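Local atomic coordinates of OmpT protein (Vibrio cholerae serotype O1, PDB entry 6EHD), a protein that probably forms a water-filled beta-barrel channel in the outer membrane through which small solutes diffuse, as non-specific porins do. Residues V162-V176 / D187-T200. The protein carries 1 engineered substitution. Sequence-based numbering, arbitrary orientation. Where two conformers were deposited one is given.
Sequences VHAGGGQNRDKAFKV and DIKADVTNSYFEVT. With C8E ((hydroxyethyloxy)tri(ethyloxy)octane), chain K; C8E ((hydroxyethyloxy)tri(ethyloxy)octane), chain J.
Two antiparallel neighbours in the wall of a porin beta barrel, 162-171 and 187-200, pair from His163 with Thr200 to Asp171 with Val192; a beta bulge at Lys172 and Ala173 then shifts the register. On one face, at the His163 end, Phe197 and Val199 each touch a detergent molecule, an alkyl carbon over a face of the Phe197 ring; towards the bulge this face turns polar, with Gln168, Thr193 and Arg170. On the other face His163 ND1 donates to Glu198 OE2 (2.7 Å), with the oxygen in the ring plane but ring and carboxylate turned 58° apart. Thr200 CB sits over a face of the same imidazole, 3.5 Å from its centroid, while Thr200 OG1 bonds to Glu198 OE1. Chi1 of 46° puts Tyr196 CG between backbone N and carbonyl carbon, bringing the ring over the Gly167 peptide, with Gly167 O 3.6 Å above the ring plane; its hydroxyl bonds to Glu150. A water donates to Asn169 OD1 and accepts from Asn194 ND2; these amides also bond to Gln146 and the Arg109 carbonyl oxygen. Beside the bulge, extended Arg170 grips Asp191 side-on, NE to OD1 (2.8 Å) and NH2 to OD2 (2.7 Å), both through syn lone pairs, the groups only 18° from coplanar. Glu198 thus takes one bond at each oxygen, which should hold the buried carboxylate in place, and the twin bonds should restrict guanidinium rotation where the ladder breaks step.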
loop_
_atom_site.group_PDB
_atom_site.type_symbol
_atom_site.label_atom_id
_atom_site.label_comp_id
_atom_site.label_asym_id
_atom_site.label_seq_id
_atom_site.Cartn_x
_atom_site.Cartn_y
_atom_site.Cartn_z
ATOM N N VAL A 162 0.646 -15.657 9.310
ATOM C CA VAL A 162 -0.325 -15.821 8.250
ATOM C C VAL A 162 -1.436 -14.819 8.311
ATOM O O VAL A 162 -1.760 -14.320 9.420
ATOM C CB VAL A 162 -0.905 -17.250 8.247
ATOM C CG1 VAL A 162 -1.775 -17.597 9.536
ATOM C CG2 VAL A 162 -1.663 -17.416 6.984
ATOM N N HIS A 163 -2.004 -14.442 7.151
ATOM C CA HIS A 163 -3.207 -13.601 7.162
ATOM C C HIS A 163 -4.027 -13.857 5.920
ATOM O O HIS A 163 -3.515 -14.457 4.924
ATOM C CB HIS A 163 -2.902 -12.090 7.318
ATOM C CG HIS A 163 -1.991 -11.462 6.297
ATOM N ND1 HIS A 163 -2.430 -11.070 5.056
ATOM C CD2 HIS A 163 -0.754 -10.928 6.436
ATOM C CE1 HIS A 163 -1.493 -10.358 4.450
ATOM N NE2 HIS A 163 -0.428 -10.292 5.261
ATOM N N ALA A 164 -5.295 -13.518 6.024
ATOM C CA ALA A 164 -6.249 -13.605 4.894
ATOM C C ALA A 164 -7.344 -12.604 4.990
ATOM O O ALA A 164 -7.676 -12.140 6.089
ATOM C CB ALA A 164 -6.857 -15.033 4.950
ATOM N N GLY A 165 -7.939 -12.216 3.856
ATOM C CA GLY A 165 -8.994 -11.215 3.891
ATOM C C GLY A 165 -9.179 -10.539 2.552
ATOM O O GLY A 165 -8.588 -10.912 1.504
ATOM N N GLY A 166 -9.947 -9.460 2.613
ATOM C CA GLY A 166 -10.246 -8.711 1.436
ATOM C C GLY A 166 -11.440 -7.809 1.603
ATOM O O GLY A 166 -11.704 -7.284 2.691
ATOM N N GLY A 167 -12.080 -7.529 0.488
ATOM C CA GLY A 167 -13.131 -6.518 0.467
ATOM C C GLY A 167 -13.673 -6.120 -0.892
ATOM O O GLY A 167 -13.478 -6.813 -1.905
ATOM N N GLN A 168 -14.439 -5.017 -0.860
ATOM C CA GLN A 168 -15.051 -4.429 -2.024
ATOM C C GLN A 168 -15.003 -2.929 -2.053
ATOM O O GLN A 168 -15.248 -2.288 -1.021
ATOM C CB GLN A 168 -16.561 -4.956 -2.129
ATOM C CG GLN A 168 -17.117 -4.631 -3.505
ATOM C CD GLN A 168 -18.496 -5.278 -3.692
ATOM O OE1 GLN A 168 -18.646 -6.429 -4.234
ATOM N NE2 GLN A 168 -19.462 -4.627 -3.135
ATOM N N ASN A 169 -14.643 -2.355 -3.210
ATOM C CA ASN A 169 -14.410 -0.914 -3.390
ATOM C C ASN A 169 -15.153 -0.504 -4.694
ATOM O O ASN A 169 -14.962 -1.134 -5.730
ATOM C CB ASN A 169 -12.909 -0.616 -3.477
ATOM C CG ASN A 169 -12.526 0.841 -3.689
ATOM O OD1 ASN A 169 -11.486 1.063 -4.321
ATOM N ND2 ASN A 169 -13.268 1.867 -3.080
ATOM N N ARG A 170 -16.065 0.475 -4.593
ATOM C CA ARG A 170 -16.886 0.917 -5.778
ATOM C C ARG A 170 -16.717 2.377 -6.037
ATOM O O ARG A 170 -16.801 3.176 -5.099
ATOM C CB ARG A 170 -18.399 0.632 -5.560
ATOM C CG ARG A 170 -19.247 0.879 -6.828
ATOM C CD ARG A 170 -20.656 0.280 -6.689
ATOM N NE ARG A 170 -21.522 0.728 -7.794
ATOM C CZ ARG A 170 -22.844 0.523 -7.835
ATOM N NH1 ARG A 170 -23.483 -0.113 -6.839
ATOM N NH2 ARG A 170 -23.539 0.955 -8.882
ATOM N N ASP A 171 -16.479 2.743 -7.298
ATOM C CA ASP A 171 -16.409 4.134 -7.702
ATOM C C ASP A 171 -17.413 4.340 -8.881
ATOM O O ASP A 171 -17.209 3.806 -9.985
ATOM C CB ASP A 171 -15.036 4.535 -8.174
ATOM C CG ASP A 171 -14.926 6.079 -8.424
ATOM O OD1 ASP A 171 -15.852 6.687 -8.979
ATOM O OD2 ASP A 171 -13.932 6.689 -8.042
ATOM N N LYS A 172 -18.452 5.127 -8.627
ATOM C CA LYS A 172 -19.564 5.275 -9.597
ATOM C C LYS A 172 -19.225 6.173 -10.778
ATOM O O LYS A 172 -19.957 6.164 -11.747
ATOM C CB LYS A 172 -20.828 5.771 -8.876
ATOM C CG LYS A 172 -21.508 4.691 -8.053
ATOM C CD LYS A 172 -22.550 5.295 -7.111
ATOM C CE LYS A 172 -23.240 4.221 -6.314
ATOM N NZ LYS A 172 -24.421 4.753 -5.567
ATOM N N ALA A 173 -18.112 6.898 -10.721
ATOM C CA ALA A 173 -17.658 7.712 -11.835
ATOM C C ALA A 173 -16.156 7.676 -11.993
ATOM O O ALA A 173 -15.471 8.698 -11.926
ATOM C CB ALA A 173 -18.132 9.156 -11.648
ATOM N N PHE A 174 -15.622 6.487 -12.244
ATOM C CA PHE A 174 -14.167 6.303 -12.323
ATOM C C PHE A 174 -13.661 6.665 -13.747
ATOM O O PHE A 174 -14.149 6.113 -14.735
ATOM C CB PHE A 174 -13.802 4.833 -12.006
ATOM C CG PHE A 174 -12.334 4.595 -11.874
ATOM C CD1 PHE A 174 -11.641 4.999 -10.729
ATOM C CD2 PHE A 174 -11.623 3.966 -12.883
ATOM C CE1 PHE A 174 -10.262 4.787 -10.627
ATOM C CE2 PHE A 174 -10.253 3.701 -12.745
ATOM C CZ PHE A 174 -9.575 4.122 -11.617
ATOM N N LYS A 175 -12.666 7.532 -13.815
ATOM C CA LYS A 175 -11.965 7.854 -15.061
ATOM C C LYS A 175 -10.969 6.761 -15.470
ATOM O O LYS A 175 -9.881 6.631 -14.913
ATOM C CB LYS A 175 -11.243 9.195 -14.957
ATOM C CG LYS A 175 -10.582 9.653 -16.264
ATOM C CD LYS A 175 -10.159 11.123 -16.179
ATOM C CE LYS A 175 -10.035 11.827 -17.532
ATOM N NZ LYS A 175 -8.626 11.880 -18.022
ATOM N N VAL A 176 -11.378 5.985 -16.464
ATOM C CA VAL A 176 -10.523 5.005 -17.140
ATOM C C VAL A 176 -9.473 5.655 -18.063
ATOM O O VAL A 176 -8.301 5.216 -18.096
ATOM C CB VAL A 176 -11.406 4.016 -17.920
ATOM C CG1 VAL A 176 -10.598 3.166 -18.889
ATOM C CG2 VAL A 176 -12.210 3.166 -16.939
ATOM N N ASP A 187 -13.818 12.001 -22.263
ATOM C CA ASP A 187 -13.384 11.138 -21.152
ATOM C C ASP A 187 -14.186 9.838 -21.136
ATOM O O ASP A 187 -15.397 9.865 -21.300
ATOM C CB ASP A 187 -13.581 11.862 -19.822
ATOM C CG ASP A 187 -12.505 12.901 -19.547
ATOM O OD1 ASP A 187 -11.470 12.930 -20.252
ATOM O OD2 ASP A 187 -12.685 13.682 -18.589
ATOM N N ILE A 188 -13.513 8.702 -20.937
ATOM C CA ILE A 188 -14.202 7.420 -20.713
ATOM C C ILE A 188 -14.378 7.257 -19.178
ATOM O O ILE A 188 -13.374 7.135 -18.446
ATOM C CB ILE A 188 -13.393 6.219 -21.269
ATOM C CG1 ILE A 188 -12.896 6.440 -22.720
ATOM C CG2 ILE A 188 -14.228 4.945 -21.205
ATOM C CD1 ILE A 188 -11.668 5.608 -23.071
ATOM N N LYS A 189 -15.625 7.296 -18.695
ATOM C CA LYS A 189 -15.933 7.080 -17.275
ATOM C C LYS A 189 -16.890 5.922 -17.122
ATOM O O LYS A 189 -17.702 5.694 -17.999
ATOM C CB LYS A 189 -16.499 8.331 -16.613
ATOM C CG LYS A 189 -15.628 9.549 -16.854
ATOM C CD LYS A 189 -15.613 10.531 -15.701
ATOM C CE LYS A 189 -14.651 11.672 -16.004
ATOM N NZ LYS A 189 -14.109 12.277 -14.755
ATOM N N ALA A 190 -16.774 5.181 -16.009
ATOM C CA ALA A 190 -17.575 4.019 -15.765
ATOM C C ALA A 190 -17.828 3.847 -14.272
ATOM O O ALA A 190 -17.091 4.414 -13.456
ATOM C CB ALA A 190 -16.875 2.818 -16.345
ATOM N N ASP A 191 -18.919 3.169 -13.966
ATOM C CA ASP A 191 -19.271 2.702 -12.633
ATOM C C ASP A 191 -18.586 1.317 -12.438
ATOM O O ASP A 191 -19.034 0.290 -12.976
ATOM C CB ASP A 191 -20.816 2.642 -12.514
ATOM C CG ASP A 191 -21.326 2.234 -11.132
ATOM O OD1 ASP A 191 -20.564 1.779 -10.215
ATOM O OD2 ASP A 191 -22.567 2.314 -10.956
ATOM N N VAL A 192 -17.469 1.313 -11.676
ATOM C CA VAL A 192 -16.599 0.109 -11.552
ATOM C C VAL A 192 -16.494 -0.313 -10.069
ATOM O O VAL A 192 -16.384 0.542 -9.182
ATOM C CB VAL A 192 -15.237 0.337 -12.227
ATOM C CG1 VAL A 192 -14.556 1.592 -11.732
ATOM C CG2 VAL A 192 -14.299 -0.876 -12.064
ATOM N N THR A 193 -16.645 -1.607 -9.848
ATOM C CA THR A 193 -16.475 -2.276 -8.537
ATOM C C THR A 193 -15.220 -3.188 -8.613
ATOM O O THR A 193 -15.049 -3.934 -9.613
ATOM C CB THR A 193 -17.729 -3.132 -8.195
ATOM O OG1 THR A 193 -18.882 -2.265 -8.106
ATOM C CG2 THR A 193 -17.637 -3.758 -6.826
ATOM N N ASN A 194 -14.362 -3.119 -7.583
ATOM C CA ASN A 194 -13.181 -4.025 -7.446
ATOM C C ASN A 194 -13.446 -4.842 -6.221
ATOM O O ASN A 194 -13.612 -4.239 -5.169
ATOM C CB ASN A 194 -11.933 -3.153 -7.275
ATOM C CG ASN A 194 -10.624 -3.965 -7.264
ATOM O OD1 ASN A 194 -10.578 -5.050 -7.826
ATOM N ND2 ASN A 194 -9.538 -3.391 -6.630
ATOM N N SER A 195 -13.605 -6.179 -6.375
ATOM C CA SER A 195 -13.784 -7.126 -5.321
ATOM C C SER A 195 -12.510 -8.014 -5.207
ATOM O O SER A 195 -12.068 -8.577 -6.167
ATOM C CB SER A 195 -15.015 -8.029 -5.608
ATOM O OG SER A 195 -16.142 -7.159 -5.782
ATOM N N TYR A 196 -11.956 -8.167 -4.005
ATOM C CA TYR A 196 -10.643 -8.823 -3.879
ATOM C C TYR A 196 -10.513 -9.685 -2.603
ATOM O O TYR A 196 -11.201 -9.507 -1.598
ATOM C CB TYR A 196 -9.486 -7.726 -4.033
ATOM C CG TYR A 196 -9.778 -6.449 -3.172
ATOM C CD1 TYR A 196 -10.537 -5.405 -3.731
ATOM C CD2 TYR A 196 -9.401 -6.375 -1.831
ATOM C CE1 TYR A 196 -10.895 -4.274 -2.982
ATOM C CE2 TYR A 196 -9.724 -5.209 -1.080
ATOM C CZ TYR A 196 -10.506 -4.177 -1.662
ATOM O OH TYR A 196 -10.870 -3.032 -0.941
ATOM N N PHE A 197 -9.623 -10.671 -2.674
ATOM C CA PHE A 197 -9.320 -11.620 -1.619
ATOM C C PHE A 197 -7.897 -12.109 -1.715
ATOM O O PHE A 197 -7.352 -12.331 -2.846
ATOM C CB PHE A 197 -10.355 -12.830 -1.727
ATOM C CG PHE A 197 -10.117 -13.894 -0.711
ATOM C CD1 PHE A 197 -10.407 -13.663 0.607
ATOM C CD2 PHE A 197 -9.627 -15.135 -1.064
ATOM C CE1 PHE A 197 -10.160 -14.624 1.586
ATOM C CE2 PHE A 197 -9.344 -16.072 -0.091
ATOM C CZ PHE A 197 -9.643 -15.829 1.227
ATOM N N GLU A 198 -7.237 -12.363 -0.530
ATOM C CA GLU A 198 -5.864 -12.760 -0.510
ATOM C C GLU A 198 -5.553 -13.670 0.659
ATOM O O GLU A 198 -6.244 -13.642 1.700
ATOM C CB GLU A 198 -4.943 -11.487 -0.385
ATOM C CG GLU A 198 -5.006 -10.744 0.926
ATOM C CD GLU A 198 -4.132 -11.262 2.097
ATOM O OE1 GLU A 198 -3.094 -11.881 1.864
ATOM O OE2 GLU A 198 -4.496 -11.032 3.304
ATOM N N VAL A 199 -4.522 -14.467 0.477
ATOM C CA VAL A 199 -3.854 -15.221 1.561
ATOM C C VAL A 199 -2.343 -14.961 1.528
ATOM O O VAL A 199 -1.725 -15.019 0.417
ATOM C CB VAL A 199 -4.120 -16.745 1.399
ATOM C CG1 VAL A 199 -3.343 -17.566 2.413
ATOM C CG2 VAL A 199 -5.622 -17.032 1.494
ATOM N N THR A 200 -1.702 -14.820 2.712
ATOM C CA THR A 200 -0.260 -14.576 2.802
ATOM C C THR A 200 0.347 -15.443 3.908
ATOM O O THR A 200 -0.286 -15.622 4.962
ATOM C CB THR A 200 0.067 -13.070 3.189
ATOM O OG1 THR A 200 -0.355 -12.236 2.107
ATOM C CG2 THR A 200 1.534 -12.854 3.461
HETATM C C1 C8E K . -12.350 -19.275 1.591
HETATM C C2 C8E K . -13.560 -18.456 1.156
HETATM C C3 C8E K . -13.308 -17.799 -0.172
HETATM C C4 C8E K . -14.016 -16.479 -0.228
HETATM C C5 C8E K . -13.954 -15.960 -1.610
HETATM C C6 C8E K . -14.576 -14.593 -1.719
HETATM C C7 C8E K . -14.200 -14.100 -3.092
HETATM C C8 C8E K . -14.710 -12.729 -3.465
HETATM O O9 C8E K . -14.089 -12.474 -4.737
HETATM C C10 C8E K . -12.876 -11.743 -4.697
HETATM C C11 C8E K . -11.916 -12.243 -5.774
HETATM O O12 C8E K . -12.584 -12.241 -7.028
HETATM C C1 C8E J . -10.384 -21.091 2.724
HETATM C C2 C8E J . -9.584 -19.895 3.170
HETATM C C3 C8E J . -8.451 -20.356 4.069
HETATM C C4 C8E J . -7.229 -19.479 3.914
HETATM C C5 C8E J . -6.405 -19.440 5.186
HETATM C C6 C8E J . -4.954 -19.782 5.010
HETATM C C7 C8E J . -4.619 -21.064 4.255
HETATM C C8 C8E J . -3.271 -21.619 4.775
HETATM O O9 C8E J . -2.288 -20.621 4.601
HETATM C C10 C8E J . -0.909 -20.958 4.712
HETATM C C11 C8E J . -0.208 -19.737 4.134
HETATM O O12 C8E J . 0.126 -19.993 2.760
HETATM C C13 C8E J . 0.547 -18.846 2.041
HETATM C C14 C8E J . 0.215 -19.023 0.582
HETATM O O15 C8E J . 1.050 -19.950 -0.131
HETATM C C16 C8E J . 1.560 -21.117 0.428
HETATM C C17 C8E J . 1.844 -22.092 -0.710
HETATM O O18 C8E J . 3.209 -22.437 -0.784
HETATM C C19 C8E J . 3.627 -23.399 0.174
HETATM C C20 C8E J . 5.104 -23.400 -0.137
HETATM O O21 C8E J . 5.784 -22.172 0.149
HETATM O O HOH W 1 -9.566 -0.575 -5.307
#